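Local coordinates for protein putative agmatinase (Clostridium difficile, PDB 3LHL) that probably hydrolyses agmatine to putrescine and urea as a manganese-dependent enzyme of the arginase family, at residues A[103-108]-A[146-151]. Residues are numbered along the deposited sequence; the frame is centred on the assembly and turned at random.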
ATOM      1  N   PRO A 103      -3.252 -10.302  -5.052  1.00 16.49           N
ATOM      2  CA  PRO A 103      -2.477 -11.542  -4.925  1.00 16.52           C
ATOM      3  C   PRO A 103      -1.510 -11.513  -3.745  1.00 17.23           C
ATOM      4  O   PRO A 103      -1.287 -12.531  -3.092  1.00 16.44           O
ATOM      5  CB  PRO A 103      -1.758 -11.647  -6.270  1.00 17.13           C
ATOM      6  CG  PRO A 103      -1.640 -10.223  -6.719  1.00 15.50           C
ATOM      7  CD  PRO A 103      -2.994  -9.658  -6.352  1.00 16.90           C
ATOM      8  N   ALA A 104      -0.946 -10.339  -3.474  1.00 17.21           N
ATOM      9  CA  ALA A 104      -0.005 -10.183  -2.373  1.00 17.48           C
ATOM     10  C   ALA A 104      -0.723 -10.474  -1.067  1.00 18.45           C
ATOM     11  O   ALA A 104      -0.228 -11.225  -0.219  1.00 17.98           O
ATOM     12  CB  ALA A 104       0.554  -8.768  -2.358  1.00 16.69           C
ATOM     13  N   PHE A 105      -1.896  -9.869  -0.910  1.00 19.52           N
ATOM     14  CA  PHE A 105      -2.690 -10.062   0.286  1.00 18.43           C
ATOM     15  C   PHE A 105      -3.029 -11.535   0.436  1.00 18.98           C
ATOM     16  O   PHE A 105      -2.927 -12.092   1.528  1.00 18.62           O
ATOM     17  CB  PHE A 105      -3.992  -9.265   0.222  1.00 18.55           C
ATOM     18  CG  PHE A 105      -4.927  -9.581   1.347  1.00 19.44           C
ATOM     19  CD1 PHE A 105      -4.635  -9.164   2.645  1.00 18.55           C
ATOM     20  CD2 PHE A 105      -6.048 -10.380   1.132  1.00 15.51           C
ATOM     21  CE1 PHE A 105      -5.443  -9.548   3.714  1.00 20.66           C
ATOM     22  CE2 PHE A 105      -6.862 -10.769   2.186  1.00 17.04           C
ATOM     23  CZ  PHE A 105      -6.561 -10.354   3.483  1.00 18.96           C
ATOM     24  N   LYS A 106      -3.431 -12.165  -0.663  1.00 18.32           N
ATOM     25  CA  LYS A 106      -3.781 -13.577  -0.608  1.00 20.35           C
ATOM     26  C   LYS A 106      -2.637 -14.421  -0.064  1.00 20.09           C
ATOM     27  O   LYS A 106      -2.842 -15.263   0.809  1.00 20.84           O
ATOM     28  CB  LYS A 106      -4.202 -14.086  -1.990  1.00 20.09           C
ATOM     29  CG  LYS A 106      -5.615 -13.662  -2.383  1.00 23.75           C
ATOM     30  CD  LYS A 106      -5.998 -14.163  -3.765  1.00 25.21           C
ATOM     31  CE  LYS A 106      -7.408 -13.728  -4.128  1.00 25.61           C
ATOM     32  NZ  LYS A 106      -7.824 -14.222  -5.469  1.00 25.63           N
ATOM     33  N   ALA A 107      -1.432 -14.187  -0.575  1.00 19.16           N
ATOM     34  CA  ALA A 107      -0.266 -14.937  -0.132  1.00 20.00           C
ATOM     35  C   ALA A 107      -0.064 -14.758   1.375  1.00 19.29           C
ATOM     36  O   ALA A 107       0.332 -15.692   2.069  1.00 18.22           O
ATOM     37  CB  ALA A 107       0.980 -14.479  -0.896  1.00 18.97           C
ATOM     38  N   VAL A 108      -0.338 -13.558   1.876  1.00 18.28           N
ATOM     39  CA  VAL A 108      -0.184 -13.282   3.297  1.00 17.88           C
ATOM     40  C   VAL A 108      -1.327 -13.926   4.081  1.00 19.56           C
ATOM     41  O   VAL A 108      -1.107 -14.553   5.122  1.00 19.93           O
ATOM     42  CB  VAL A 108      -0.179 -11.758   3.581  1.00 19.05           C
ATOM     43  CG1 VAL A 108      -0.044 -11.509   5.076  1.00 14.98           C
ATOM     44  CG2 VAL A 108       0.968 -11.085   2.827  1.00 16.71           C
ATOM     45  N   ASP A 146     -14.310  -9.962  -0.050  1.00 18.88           N
ATOM     46  CA  ASP A 146     -14.867 -11.271  -0.367  1.00 19.41           C
ATOM     47  C   ASP A 146     -14.062 -12.353   0.347  1.00 20.12           C
ATOM     48  O   ASP A 146     -14.550 -13.463   0.555  1.00 20.34           O
ATOM     49  CB  ASP A 146     -14.831 -11.548  -1.877  1.00 18.11           C
ATOM     50  CG  ASP A 146     -15.909 -10.807  -2.634  1.00 19.61           C
ATOM     51  OD1 ASP A 146     -16.970 -10.524  -2.043  1.00 20.71           O
ATOM     52  OD2 ASP A 146     -15.703 -10.520  -3.830  1.00 22.24           O
ATOM     53  N   ILE A 147     -12.832 -12.028   0.722  1.00 18.78           N
ATOM     54  CA  ILE A 147     -11.983 -12.993   1.405  1.00 20.95           C
ATOM     55  C   ILE A 147     -12.073 -12.941   2.931  1.00 21.56           C
ATOM     56  O   ILE A 147     -12.145 -13.983   3.579  1.00 24.30           O
ATOM     57  CB  ILE A 147     -10.501 -12.815   0.998  1.00 19.12           C
ATOM     58  CG1 ILE A 147     -10.343 -13.035  -0.507  1.00 19.39           C
ATOM     59  CG2 ILE A 147      -9.627 -13.794   1.764  1.00 17.78           C
ATOM     60  CD1 ILE A 147      -8.937 -12.777  -1.017  1.00 20.05           C
ATOM     61  N   VAL A 148     -12.081 -11.739   3.504  1.00 21.61           N
ATOM     62  CA  VAL A 148     -12.119 -11.593   4.959  1.00 19.61           C
ATOM     63  C   VAL A 148     -13.474 -11.275   5.574  1.00 20.38           C
ATOM     64  O   VAL A 148     -13.699 -11.555   6.752  1.00 20.75           O
ATOM     65  CB  VAL A 148     -11.124 -10.506   5.431  1.00 20.02           C
ATOM     66  CG1 VAL A 148      -9.708 -10.872   4.993  1.00 18.60           C
ATOM     67  CG2 VAL A 148     -11.532  -9.143   4.874  1.00 15.15           C
ATOM     68  N   GLY A 149     -14.369 -10.675   4.799  1.00 20.36           N
ATOM     69  CA  GLY A 149     -15.678 -10.346   5.337  1.00 19.56           C
ATOM     70  C   GLY A 149     -15.660  -9.100   6.205  1.00 20.89           C
ATOM     71  O   GLY A 149     -14.664  -8.370   6.240  1.00 20.58           O
ATOM     72  N   ASP A 150     -16.757  -8.868   6.923  1.00 20.94           N
ATOM     73  CA  ASP A 150     -16.899  -7.690   7.774  1.00 20.22           C
ATOM     74  C   ASP A 150     -15.978  -7.615   8.988  1.00 20.66           C
ATOM     75  O   ASP A 150     -15.426  -8.620   9.444  1.00 20.93           O
ATOM     76  CB  ASP A 150     -18.343  -7.563   8.265  1.00 21.35           C
ATOM     77  CG  ASP A 150     -19.361  -7.605   7.133  1.00 24.35           C
ATOM     78  OD1 ASP A 150     -19.051  -7.153   6.010  1.00 22.38           O
ATOM     79  OD2 ASP A 150     -20.488  -8.082   7.382  1.00 25.84           O
ATOM     80  N   ASN A 151     -15.828  -6.398   9.504  1.00 19.87           N
ATOM     81  CA  ASN A 151     -15.024  -6.127  10.690  1.00 19.69           C
ATOM     82  C   ASN A 151     -13.554  -6.492  10.571  1.00 19.31           C
ATOM     83  O   ASN A 151     -12.918  -6.838  11.561  1.00 20.89           O
ATOM     84  CB  ASN A 151     -15.647  -6.852  11.887  1.00 21.28           C
ATOM     85  CG  ASN A 151     -17.103  -6.467  12.099  1.00 23.52           C
ATOM     86  OD1 ASN A 151     -17.961  -7.322  12.299  1.00 24.11           O
ATOM     87  ND2 ASN A 151     -17.385  -5.171  12.050  1.00 22.58           N
TER
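Phe105 turns the outer edge of its ring to two branched side chains, Ile147 and Val148, at the C-terminal end of helix 140-148. Val148 sends CG1 to the far corner of the ring, 3.5 Å from Phe105 CZ, and this methyl lies near the ring plane, so it meets the rim and not a face. Ile147 CG2 reaches the same rim less closely, 4.1 Å from Phe105 CE2, and also stays near the plane; the Phe105 and Ile147 side chains lie roughly antiparallel. Chi1 of 172° sets the Phe105 ring opposite its own backbone N and swings it off helix 101-111 toward helix 140-148, where CE2 and CZ make the contact. Lys106 adds an outer layer. Its chain is fully extended beyond CG, and Ile147 lies across it at about a right angle, with CD1 3.6 Å from Lys106 CE and 3.7 Å from Lys106 CG. The two branches of Ile147 thus divide their work: CG2 serves the aromatic ring, while the longer arm, with CD1 extended (chi2 176°), rests on the lysine methylenes. No hydrogen bond joins the segments; the contact is apolar, passing from the buried ring to the exposed Lys106. Even the closest CA atoms, those of Lys106 and Ile147, stand 8.5 Å apart, so between 103-108 and 146-151 it is side chains that meet. Behind the contact, Phe105 also packs on Ile115 and Val117 of strand 115-120. Helix 140-148 ends just past Val148, at Gly149 with its positive phi. The Phe105 side chain lies about 13 Å from a bound manganese ion; the contact is the packing of neighbouring helices over the parallel sheet of the alpha/beta arginase fold, joining the helices that precede strands 115-120 and 153-158.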